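Local coordinates for protein sensor histidine kinase CitA (Klebsiella pneumoniae, PDB 1P0Z) that senses citrate through this periplasmic domain, as the membrane histidine kinase of a two-component system that switches on the citrate-fermentation genes, at residues Y6-R11 against S100-K105; M17-M22 against A39-M44; E27-R32 against S106-A111; G77-E82 against S92-S97. All coordinates share one frame; numbering follows the deposited sequence.

In the fold
All four contacts belong to one periplasmic PAS-type domain, an antiparallel sheet with helices packed on it. Contact 1 is buried and apolar: helix 6-20 lies on strand 101-109. Contact 2 uses the far end of the same helix, against helix 34-47, and is partly buried. Contact 3 takes strand 101-109 further along, against helix 23-30, and runs from a small apolar touch to water bridges at its exposed end. Contacts 2 and 3 share a sodium ion. Contact 4 is polar and lies at the surface, about 12 Å from contact 1 between centres. It shares with contact 1 a molybdate group in the citrate-binding region.

Contact 1: Y6-R11 against S100-K105; sequences YQVGQR and SSLRGK. With MO7 (bis(mu4-oxo)-bis(mu3-oxo)-octakis(mu2-oxo)-dodecaoxo-heptamolybdenum (VI)), chain M; OMO (Mo(VI)(=O)(oh)2 cluster), chain N.
Leu102 reaches from its strand to the backbone of helix 6-20 at Gly9. Its contacts are those of one of two conformers. From CB the chain runs to CG with CG anti to the backbone N (chi1 -157°). CG lies 4.0 Å from Gly9 CA. CD2 comes nearest: it stands 3.3 Å from Gly9 N, a close fit, and touches Gly9 CA as well. The same methyl meets Val8 CG1 at 4.1 Å, and the two side chains cross obliquely. Gly9 CA and Leu102 CA are 6.0 Å apart.

This is the N-terminal helix of the periplasmic PAS domain lying on one side of its antiparallel sheet. Val91 and Val93 of the neighbouring strand also touch Leu102, and Tyr123 of strand 115-124 touches Val8.

The start of the helix holds a heptamolybdate cluster. The backbone N atoms of Tyr6, Gln7 and Val8 each donate to a different cluster oxygen. The bond from Gln7 N to O15 is 2.8 Å. Gln7 NE2 adds a fourth bond, to O16. These donors at a helix N-terminus suit an anion. The cluster is held by His5, His130 and His131 too.

Arg103 leaves the strand on the side away from the helix. Its NH1 donates to OR1 of the smaller molybdate group at 2.9 Å, and NH2 makes a weak bond to the same oxygen. Arg103 and Lys105 are both citrate-binding residues.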
# COMPACT_ATOMS: atom_id res chain seq x y z
N TYR A 6 3.84 0.20 17.47
CA TYR A 6 3.64 -1.21 17.14
C TYR A 6 2.22 -1.54 16.68
O TYR A 6 2.04 -2.17 15.63
CB TYR A 6 3.97 -2.05 18.36
CG TYR A 6 3.71 -3.51 18.15
CD1 TYR A 6 4.54 -4.25 17.33
CD2 TYR A 6 2.57 -4.12 18.70
CE1 TYR A 6 4.26 -5.58 17.05
CE2 TYR A 6 2.29 -5.47 18.43
CZ TYR A 6 3.14 -6.17 17.60
OH TYR A 6 2.89 -7.51 17.32
N GLN A 7 1.21 -1.13 17.45
CA GLN A 7 -0.15 -1.45 17.04
C GLN A 7 -0.55 -0.82 15.74
O GLN A 7 -1.28 -1.42 14.95
CB GLN A 7 -1.18 -1.07 18.12
CG GLN A 7 -1.12 -1.97 19.34
CD GLN A 7 -2.44 -1.87 20.16
OE1 GLN A 7 -3.52 -2.05 19.60
NE2 GLN A 7 -2.35 -1.57 21.44
N VAL A 8 -0.13 0.42 15.51
CA VAL A 8 -0.47 1.04 14.23
C VAL A 8 0.14 0.26 13.07
O VAL A 8 -0.49 0.05 12.05
CB VAL A 8 0.03 2.50 14.21
CG1 VAL A 8 -0.15 3.13 12.81
CG2 VAL A 8 -0.78 3.30 15.30
N GLY A 9 1.41 -0.14 13.21
CA GLY A 9 2.06 -0.88 12.14
C GLY A 9 1.34 -2.20 11.87
O GLY A 9 1.16 -2.56 10.71
N GLN A 10 0.89 -2.88 12.93
CA GLN A 10 0.19 -4.16 12.74
C GLN A 10 -1.13 -3.94 12.02
O GLN A 10 -1.49 -4.75 11.17
CB GLN A 10 0.01 -4.86 14.09
CG GLN A 10 1.33 -5.35 14.69
CD GLN A 10 2.10 -6.29 13.74
OE1 GLN A 10 1.65 -7.39 13.45
NE2 GLN A 10 3.25 -5.84 13.25
N ARG A 11 -1.84 -2.87 12.36
CA ARG A 11 -3.12 -2.52 11.71
C ARG A 11 -2.86 -2.24 10.23
O ARG A 11 -3.61 -2.69 9.34
CB ARG A 11 -3.75 -1.26 12.38
CG ARG A 11 -4.75 -1.57 13.50
CD ARG A 11 -6.13 -2.02 12.91
NE ARG A 11 -6.84 -0.89 12.29
CZ ARG A 11 -7.73 -1.01 11.30
NH1 ARG A 11 -8.04 -2.22 10.79
NH2 ARG A 11 -8.33 0.09 10.81
N SER A 100 6.19 11.74 7.35
CA SER A 100 6.72 10.55 8.00
C SER A 100 5.56 9.64 8.41
O SER A 100 4.69 10.02 9.20
CB SER A 100 7.57 10.94 9.21
OG SER A 100 8.23 9.79 9.69
N SER A 101 5.57 8.43 7.84
CA SER A 101 4.46 7.51 8.10
C SER A 101 4.89 6.08 8.24
O SER A 101 5.88 5.65 7.67
CB SER A 101 3.48 7.56 6.89
OG SER A 101 4.15 7.27 5.63
N LEU A 102 4.11 5.31 9.01
CA LEU A 102 4.36 3.87 9.20
C LEU A 102 3.53 3.22 8.09
O LEU A 102 2.33 3.53 7.98
CB LEU A 102 3.85 3.46 10.58
CG LEU A 102 4.43 2.20 11.23
CD1 LEU A 102 5.93 2.32 11.35
CD2 LEU A 102 3.81 2.02 12.60
N ARG A 103 4.12 2.32 7.29
CA ARG A 103 3.45 1.68 6.16
C ARG A 103 3.37 0.20 6.37
O ARG A 103 4.33 -0.38 6.87
CB ARG A 103 4.25 1.83 4.85
CG ARG A 103 4.53 3.27 4.43
CD ARG A 103 5.98 3.76 4.90
NE ARG A 103 6.02 5.13 4.37
CZ ARG A 103 6.40 5.45 3.13
NH1 ARG A 103 6.86 4.51 2.31
NH2 ARG A 103 6.18 6.70 2.67
N GLY A 104 2.24 -0.38 6.01
CA GLY A 104 2.17 -1.84 5.98
C GLY A 104 2.21 -2.11 4.47
O GLY A 104 1.41 -1.53 3.73
N LYS A 105 3.12 -2.98 4.02
CA LYS A 105 3.28 -3.28 2.59
C LYS A 105 3.11 -4.74 2.35
O LYS A 105 3.52 -5.56 3.17
CB LYS A 105 4.68 -2.91 2.14
CG LYS A 105 5.12 -1.45 2.49
CD LYS A 105 5.56 -0.72 1.23
CE LYS A 105 6.27 0.53 1.56
NZ LYS A 105 6.59 1.22 0.29
MO1 MO7 M . 1.17 3.99 22.41
O1 MO7 M . 0.58 2.58 22.95
O2 MO7 M . 2.03 5.65 21.44
O3 MO7 M . -0.11 4.38 21.03
O4 MO7 M . 0.58 5.17 23.64
O5 MO7 M . 1.90 2.74 20.69
MO2 MO7 M . 1.56 7.23 22.83
O6 MO7 M . 2.23 8.57 22.17
O7 MO7 M . 0.05 7.13 21.72
O8 MO7 M . 0.79 7.83 24.30
MO3 MO7 M . 0.56 6.24 19.99
O9 MO7 M . 1.17 4.75 18.84
O10 MO7 M . 1.49 7.49 19.28
O11 MO7 M . -1.00 6.48 19.30
MO4 MO7 M . 0.35 3.02 19.26
O12 MO7 M . -0.33 1.62 20.39
O13 MO7 M . -1.25 3.42 18.67
O14 MO7 M . 1.10 2.09 17.95
MO5 MO7 M . 1.18 0.84 21.29
O15 MO7 M . 1.70 -0.24 20.04
O16 MO7 M . 0.32 -0.20 22.37
O17 MO7 M . 2.99 3.76 22.90
O18 MO7 M . 3.16 6.51 23.57
O19 MO7 M . 2.81 1.04 22.27
MO6 MO7 M . 4.06 5.50 22.11
MO7 MO7 M . 3.89 2.33 21.41
O20 MO7 M . 4.38 4.08 20.81
O21 MO7 M . 4.64 6.75 21.25
O22 MO7 M . 5.39 5.07 23.18
O23 MO7 M . 5.23 2.12 22.56
O24 MO7 M . 4.43 1.42 20.02
OM1 OMO N . 7.53 7.99 -1.68
MO OMO N . 6.95 6.25 -1.28
OR1 OMO N . 8.00 5.87 0.01
OM2 OMO N . 7.64 5.39 -2.64

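Contact 2: M17-M22 against A39-M44; sequences MQISAM and ALIDPM. With NA (sodium ion), chain L.
Ile41 of helix 34-47 brings its CD1 methyl to Ile19 CG2 of helix 6-20, 3.8 Å away, with the two side chains lying aslant. This is helix-to-helix packing in the PAS domain: helix 34-47 lies against the last turn of helix 6-20 and the residues just after it. Both isoleucines also touch Ile53 of strand 52-57, so the pair is buried between the helices and the sheet. Ile19 further reaches Val119 and Val121 of strand 115-124.

After Ile41 the helix is kinked at Pro43, whose N has no bond to the preceding turn. On the other side of helix 6-20, Ser20 OG binds a sodium ion at 2.4 Å. Ser106 and Pro107 of strand 101-109 bind the same ion, which ties the end of this helix to the sheet.

Met44 brings the segment back to the contact. Its chain bends at the sulfur (chi3 79°), which carries CE toward Ile19. Met44 CE and Ile19 CG1 meet tip to tip at 3.9 Å. The sulfur turns to Met22, the residue at the N-cap position of the next helix. Met22 is bent at its own sulfur as well (chi3 73°). These two methionines slide past each other in opposite directions, with Met22 SD 3.6 Å from Met44 SD.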
# COMPACT_ATOMS: atom_id res chain seq x y z
N MET A 17 -2.26 -6.58 3.65
CA MET A 17 -2.36 -7.98 3.26
C MET A 17 -3.76 -8.29 2.74
O MET A 17 -3.91 -8.94 1.70
CB MET A 17 -1.98 -8.87 4.45
CG MET A 17 -0.50 -8.77 4.74
SD MET A 17 -0.00 -9.75 6.13
CE MET A 17 -0.29 -11.38 5.46
N GLN A 18 -4.78 -7.82 3.45
CA GLN A 18 -6.16 -8.08 3.05
C GLN A 18 -6.47 -7.47 1.70
O GLN A 18 -7.07 -8.11 0.83
CB GLN A 18 -7.13 -7.51 4.09
CG GLN A 18 -7.10 -8.29 5.35
CD GLN A 18 -7.96 -7.68 6.42
OE1 GLN A 18 -7.88 -6.48 6.70
NE2 GLN A 18 -8.79 -8.50 7.04
N ILE A 19 -6.07 -6.21 1.50
CA ILE A 19 -6.39 -5.55 0.25
C ILE A 19 -5.64 -6.20 -0.90
O ILE A 19 -6.22 -6.44 -1.99
CB ILE A 19 -6.03 -4.05 0.33
CG1 ILE A 19 -6.91 -3.37 1.37
CG2 ILE A 19 -6.15 -3.40 -1.04
CD1 ILE A 19 -6.53 -1.94 1.64
N SER A 20 -4.35 -6.51 -0.68
CA SER A 20 -3.56 -7.06 -1.79
C SER A 20 -4.04 -8.43 -2.26
O SER A 20 -3.73 -8.83 -3.38
CB SER A 20 -2.06 -7.15 -1.41
OG SER A 20 -1.85 -8.08 -0.37
N ALA A 21 -4.76 -9.13 -1.40
CA ALA A 21 -5.25 -10.48 -1.72
C ALA A 21 -6.64 -10.47 -2.36
O ALA A 21 -7.14 -11.55 -2.75
CB ALA A 21 -5.28 -11.32 -0.44
N MET A 22 -7.26 -9.30 -2.50
CA MET A 22 -8.60 -9.27 -3.09
C MET A 22 -8.57 -9.69 -4.56
O MET A 22 -7.88 -9.10 -5.36
CB MET A 22 -9.21 -7.86 -2.99
CG MET A 22 -9.57 -7.46 -1.57
SD MET A 22 -9.97 -5.73 -1.44
CE MET A 22 -11.57 -5.66 -2.21
N ALA A 39 -12.25 2.63 -8.05
CA ALA A 39 -13.57 2.24 -7.52
C ALA A 39 -13.45 1.24 -6.36
O ALA A 39 -14.29 1.24 -5.43
CB ALA A 39 -14.42 1.64 -8.63
N LEU A 40 -12.42 0.40 -6.41
CA LEU A 40 -12.22 -0.59 -5.36
C LEU A 40 -11.54 0.00 -4.12
O LEU A 40 -11.92 -0.30 -2.98
CB LEU A 40 -11.35 -1.75 -5.87
CG LEU A 40 -11.95 -2.71 -6.90
CD1 LEU A 40 -10.83 -3.56 -7.57
CD2 LEU A 40 -12.99 -3.61 -6.22
N ILE A 41 -10.54 0.85 -4.34
CA ILE A 41 -9.79 1.40 -3.21
C ILE A 41 -10.41 2.59 -2.51
O ILE A 41 -10.32 2.70 -1.30
CB ILE A 41 -8.36 1.76 -3.64
CG1 ILE A 41 -7.66 0.53 -4.25
CG2 ILE A 41 -7.59 2.29 -2.46
CD1 ILE A 41 -7.49 -0.63 -3.31
N ASP A 42 -11.04 3.49 -3.26
CA ASP A 42 -11.64 4.67 -2.61
C ASP A 42 -12.53 4.33 -1.42
O ASP A 42 -12.42 4.96 -0.38
CB ASP A 42 -12.49 5.47 -3.60
CG ASP A 42 -11.67 6.43 -4.45
OD1 ASP A 42 -10.46 6.66 -4.19
OD2 ASP A 42 -12.27 7.02 -5.40
N PRO A 43 -13.45 3.37 -1.58
CA PRO A 43 -14.30 3.07 -0.42
C PRO A 43 -13.50 2.52 0.75
O PRO A 43 -13.86 2.76 1.90
CB PRO A 43 -15.31 2.03 -0.95
CG PRO A 43 -15.23 2.18 -2.48
CD PRO A 43 -13.78 2.49 -2.72
N MET A 44 -12.43 1.79 0.45
CA MET A 44 -11.61 1.24 1.53
C MET A 44 -10.81 2.34 2.22
O MET A 44 -10.62 2.32 3.45
CB MET A 44 -10.69 0.14 0.98
CG MET A 44 -11.48 -0.91 0.24
SD MET A 44 -10.60 -2.41 -0.07
CE MET A 44 -10.76 -3.18 1.57
NA NA L . -0.20 -9.83 -0.30
O HOH W 1 -1.80 -10.81 1.15
O HOH W 2 1.44 -11.54 0.53
O HOH W 3 -0.77 -11.69 -1.85

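Contact 3: E27-R32 against S106-A111; sequences EAVQKR and SPIQDA. With NA (sodium ion), chain L.
Val29 sets its CG2 methyl against the CD1 methyl at the end of Ile108, 3.9 Å away in one of the two Ile108 conformers. The two side chains cross at a slant, and both residues are buried. In the PAS domain this joins helix 23-30 to the end of strand 101-109 in the antiparallel sheet. Ile116 of strand 115-124 and Ile37 of helix 34-47 also touch Val29. Ile108 is covered further by Val119 and Ser20.

Gln30 lies one residue on, at the exposed edge. It too has two conformers, and what follows holds for one of them. Its chain is extended beyond CG (chi2 178°), and this brings the amide across to Asp110. Gln30 NE2 stands 3.6 Å from Asp110 CB. The two side chains cross at about a right angle, with the amide and carboxylate planes 61° apart. Water links their polar ends. One water accepts from Gln30 NE2 at 2.8 Å and donates to Asp110 OD2 at 2.6 Å. A second takes a weak bond from NE2 and a stronger one from Ala111 N. Asp110 OD1 is held by the backbone N of Lys114.

The helix closes in a Schellman motif at Arg32, where phi is positive.

Near the start of the 106-111 segment is a sodium site completed by Ser20 and three waters. One of these waters also donates to Gln109 OE1. The sodium ion is bound by Ser106 OG and Pro107 O, each at 2.4 Å.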
# COMPACT_ATOMS: atom_id res chain seq x y z
N GLU A 27 -7.28 -8.80 -10.39
CA GLU A 27 -7.75 -8.67 -11.78
C GLU A 27 -7.61 -7.26 -12.35
O GLU A 27 -7.13 -7.10 -13.48
CB GLU A 27 -9.22 -9.10 -11.90
CG GLU A 27 -9.73 -9.02 -13.36
CD GLU A 27 -11.14 -9.53 -13.52
OE1 GLU A 27 -11.37 -10.73 -13.26
OE2 GLU A 27 -12.02 -8.74 -13.92
N ALA A 28 -7.99 -6.25 -11.57
CA ALA A 28 -7.92 -4.88 -12.04
C ALA A 28 -6.46 -4.49 -12.30
O ALA A 28 -6.17 -3.74 -13.25
CB ALA A 28 -8.56 -3.93 -11.01
N VAL A 29 -5.53 -5.00 -11.50
CA VAL A 29 -4.12 -4.69 -11.71
C VAL A 29 -3.57 -5.38 -12.98
O VAL A 29 -2.81 -4.78 -13.73
CB VAL A 29 -3.27 -5.09 -10.46
CG1 VAL A 29 -1.77 -5.01 -10.75
CG2 VAL A 29 -3.62 -4.15 -9.30
N GLN A 30 -3.95 -6.63 -13.19
CA GLN A 30 -3.51 -7.39 -14.36
C GLN A 30 -3.95 -6.67 -15.63
O GLN A 30 -3.20 -6.62 -16.60
CB GLN A 30 -4.10 -8.81 -14.34
CG GLN A 30 -3.53 -9.68 -13.24
CD GLN A 30 -4.12 -11.07 -13.18
OE1 GLN A 30 -5.34 -11.24 -13.15
NE2 GLN A 30 -3.25 -12.07 -13.13
N LYS A 31 -5.16 -6.13 -15.59
CA LYS A 31 -5.74 -5.39 -16.72
C LYS A 31 -5.34 -3.92 -16.80
O LYS A 31 -5.65 -3.23 -17.78
CB LYS A 31 -7.27 -5.45 -16.64
CG LYS A 31 -7.87 -6.83 -16.79
CD LYS A 31 -9.35 -6.79 -16.56
CE LYS A 31 -9.96 -8.17 -16.75
NZ LYS A 31 -11.41 -8.16 -16.42
N ARG A 32 -4.67 -3.45 -15.75
CA ARG A 32 -4.21 -2.07 -15.62
C ARG A 32 -5.41 -1.14 -15.76
O ARG A 32 -5.34 -0.09 -16.41
CB ARG A 32 -3.13 -1.74 -16.65
CG ARG A 32 -1.85 -2.56 -16.49
CD ARG A 32 -0.71 -2.03 -17.38
NE ARG A 32 -0.17 -0.74 -16.95
CZ ARG A 32 0.70 -0.59 -15.95
NH1 ARG A 32 1.14 -1.66 -15.30
NH2 ARG A 32 1.15 0.62 -15.62
N SER A 106 2.47 -5.08 1.22
CA SER A 106 2.30 -6.51 0.90
C SER A 106 2.19 -6.59 -0.62
O SER A 106 1.56 -5.73 -1.26
CB SER A 106 0.99 -7.03 1.54
OG SER A 106 0.88 -8.45 1.35
N PRO A 107 2.75 -7.66 -1.23
CA PRO A 107 2.68 -7.77 -2.69
C PRO A 107 1.29 -8.22 -3.12
O PRO A 107 0.55 -8.85 -2.34
CB PRO A 107 3.69 -8.88 -3.02
CG PRO A 107 3.67 -9.78 -1.78
CD PRO A 107 3.54 -8.75 -0.62
N ILE A 108 0.89 -7.84 -4.32
CA ILE A 108 -0.36 -8.32 -4.93
C ILE A 108 0.21 -9.42 -5.86
O ILE A 108 1.12 -9.14 -6.64
CB ILE A 108 -1.03 -7.26 -5.80
CG1 ILE A 108 -1.26 -5.97 -5.02
CG2 ILE A 108 -2.35 -7.83 -6.34
CD1 ILE A 108 -1.82 -4.82 -5.88
N GLN A 109 -0.33 -10.63 -5.76
CA GLN A 109 0.17 -11.79 -6.53
C GLN A 109 -0.88 -12.46 -7.39
O GLN A 109 -2.04 -12.49 -7.01
CB GLN A 109 0.74 -12.82 -5.56
CG GLN A 109 2.04 -12.37 -4.92
CD GLN A 109 2.39 -13.18 -3.71
OE1 GLN A 109 1.77 -13.04 -2.65
NE2 GLN A 109 3.38 -14.07 -3.84
N ASP A 110 -0.48 -12.99 -8.55
CA ASP A 110 -1.46 -13.74 -9.33
C ASP A 110 -1.61 -15.15 -8.72
O ASP A 110 -0.96 -15.47 -7.72
CB ASP A 110 -1.10 -13.81 -10.84
CG ASP A 110 0.18 -14.55 -11.14
OD1 ASP A 110 0.65 -15.39 -10.35
OD2 ASP A 110 0.73 -14.29 -12.25
N ALA A 111 -2.43 -16.00 -9.32
CA ALA A 111 -2.65 -17.33 -8.75
C ALA A 111 -1.39 -18.21 -8.65
O ALA A 111 -1.33 -19.08 -7.80
CB ALA A 111 -3.77 -18.05 -9.52
NA NA L . -0.20 -9.83 -0.30
O HOH W 4 -4.24 -14.83 -11.39
O HOH W 5 -0.51 -12.50 -13.73
O HOH W 3 -0.77 -11.69 -1.85
O HOH W 2 1.44 -11.54 0.53
O HOH W 1 -1.80 -10.81 1.15

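Contact 4: G77-E82 against S92-S97; sequences GGDSDE and SVRKGS. With OMO (Mo(VI)(=O)(oh)2 cluster), chain N.
Ser92 OG, in one of its two conformers, donates to Asp79 OD2 at 2.5 Å, using the carboxylate's anti lone pair. Asp79 CG sits between the backbone N and the carbonyl carbon (chi1 68°), and this turns the carboxylate toward the strand. Each of its oxygens has a cationic partner too. OD2 forms a salt bridge with Arg103 NH1, and OD1 forms one with Lys105 NZ. The negative charge is thus met by two citrate-binding residues, and Asp79 probably helps to position both. Arg94 is a third cation nearby, but its NE is 4.6 Å from Asp79 OD1, beyond a salt bridge.

In this PAS domain the loop 77-80 leads into helix 81-86 and runs beside the edge strand 90-96. Loop and strand here hold a molybdate group in the region where citrate is sensed.

Arg94 meets the group with the edge of its guanidinium. NE donates to OR1 at 2.8 Å with an angle of 161°. NH2 donates to OM1 at 2.9 Å and makes a weaker bond to OR1. Gly77 supplies a backbone donor from the other segment, its N reaching OM2 at 3.0 Å. Arg103 also reaches this group, so two arginines converge on it.

Gly77 CA lies over one face of the Arg94 guanidinium, 3.1 Å above its plane. Gly96 N is on the opposite face, offset toward the rim. Asp79 O, on the backbone, accepts from Tyr90 OH.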
# COMPACT_ATOMS: atom_id res chain seq x y z
N GLY A 77 10.60 5.76 -3.01
CA GLY A 77 11.04 5.77 -1.62
C GLY A 77 12.10 4.76 -1.27
O GLY A 77 12.85 4.96 -0.31
N GLY A 78 12.19 3.68 -2.04
CA GLY A 78 13.20 2.68 -1.76
C GLY A 78 12.84 1.62 -0.75
O GLY A 78 13.66 0.76 -0.44
N ASP A 79 11.59 1.66 -0.25
CA ASP A 79 11.20 0.67 0.75
C ASP A 79 10.14 -0.29 0.21
O ASP A 79 9.40 -0.92 0.99
CB ASP A 79 10.72 1.36 2.04
CG ASP A 79 9.37 2.13 1.87
OD1 ASP A 79 9.02 2.54 0.73
OD2 ASP A 79 8.66 2.31 2.90
N SER A 80 10.08 -0.44 -1.10
CA SER A 80 9.09 -1.34 -1.70
C SER A 80 9.76 -2.58 -2.32
O SER A 80 9.08 -3.52 -2.71
CB SER A 80 8.30 -0.61 -2.80
OG SER A 80 7.57 0.49 -2.27
N ASP A 81 11.10 -2.58 -2.37
CA ASP A 81 11.79 -3.70 -3.01
C ASP A 81 11.52 -5.06 -2.44
O ASP A 81 11.34 -6.03 -3.20
CB ASP A 81 13.30 -3.44 -3.00
CG ASP A 81 13.72 -2.50 -4.12
OD1 ASP A 81 12.88 -1.67 -4.56
OD2 ASP A 81 14.89 -2.59 -4.56
N GLU A 82 11.46 -5.16 -1.11
CA GLU A 82 11.27 -6.49 -0.54
C GLU A 82 9.92 -7.10 -0.89
O GLU A 82 9.81 -8.32 -1.01
CB GLU A 82 11.56 -6.48 0.96
CG GLU A 82 13.05 -6.08 1.21
CD GLU A 82 14.06 -6.89 0.35
OE1 GLU A 82 13.91 -8.14 0.19
OE2 GLU A 82 15.02 -6.28 -0.18
N SER A 92 7.07 -0.73 7.38
CA SER A 92 8.20 0.14 7.02
C SER A 92 7.88 1.55 7.51
O SER A 92 6.71 1.87 7.75
CB SER A 92 8.38 0.14 5.49
OG SER A 92 9.31 1.12 5.04
N VAL A 93 8.90 2.39 7.68
CA VAL A 93 8.66 3.79 8.09
C VAL A 93 9.42 4.67 7.11
O VAL A 93 10.55 4.38 6.73
CB VAL A 93 9.10 4.09 9.55
CG1 VAL A 93 10.63 3.85 9.73
CG2 VAL A 93 8.72 5.56 9.92
N ARG A 94 8.74 5.71 6.63
CA ARG A 94 9.41 6.62 5.71
C ARG A 94 8.62 7.88 5.50
O ARG A 94 7.40 7.92 5.59
CB ARG A 94 9.63 6.00 4.31
CG ARG A 94 10.97 6.48 3.69
CD ARG A 94 11.08 6.09 2.20
NE ARG A 94 10.24 6.90 1.30
CZ ARG A 94 10.62 8.09 0.82
NH1 ARG A 94 11.81 8.60 1.16
NH2 ARG A 94 9.85 8.75 -0.04
N LYS A 95 9.36 8.96 5.23
CA LYS A 95 8.73 10.25 4.93
C LYS A 95 8.61 10.42 3.41
O LYS A 95 9.54 10.87 2.73
CB LYS A 95 9.58 11.40 5.55
CG LYS A 95 9.00 12.81 5.24
CD LYS A 95 9.67 13.91 6.04
CE LYS A 95 11.12 14.05 5.64
NZ LYS A 95 11.77 14.97 6.59
N GLY A 96 7.46 10.00 2.88
CA GLY A 96 7.17 10.19 1.47
C GLY A 96 6.49 11.55 1.38
O GLY A 96 6.50 12.32 2.34
N SER A 97 5.83 11.80 0.25
CA SER A 97 5.18 13.10 -0.00
C SER A 97 4.15 13.48 1.07
O SER A 97 3.93 14.67 1.36
CB SER A 97 4.52 13.04 -1.38
OG SER A 97 3.33 12.21 -1.36
OM1 OMO N . 7.53 7.99 -1.68
MO OMO N . 6.95 6.25 -1.28
OR1 OMO N . 8.00 5.87 0.01
OM2 OMO N . 7.64 5.39 -2.64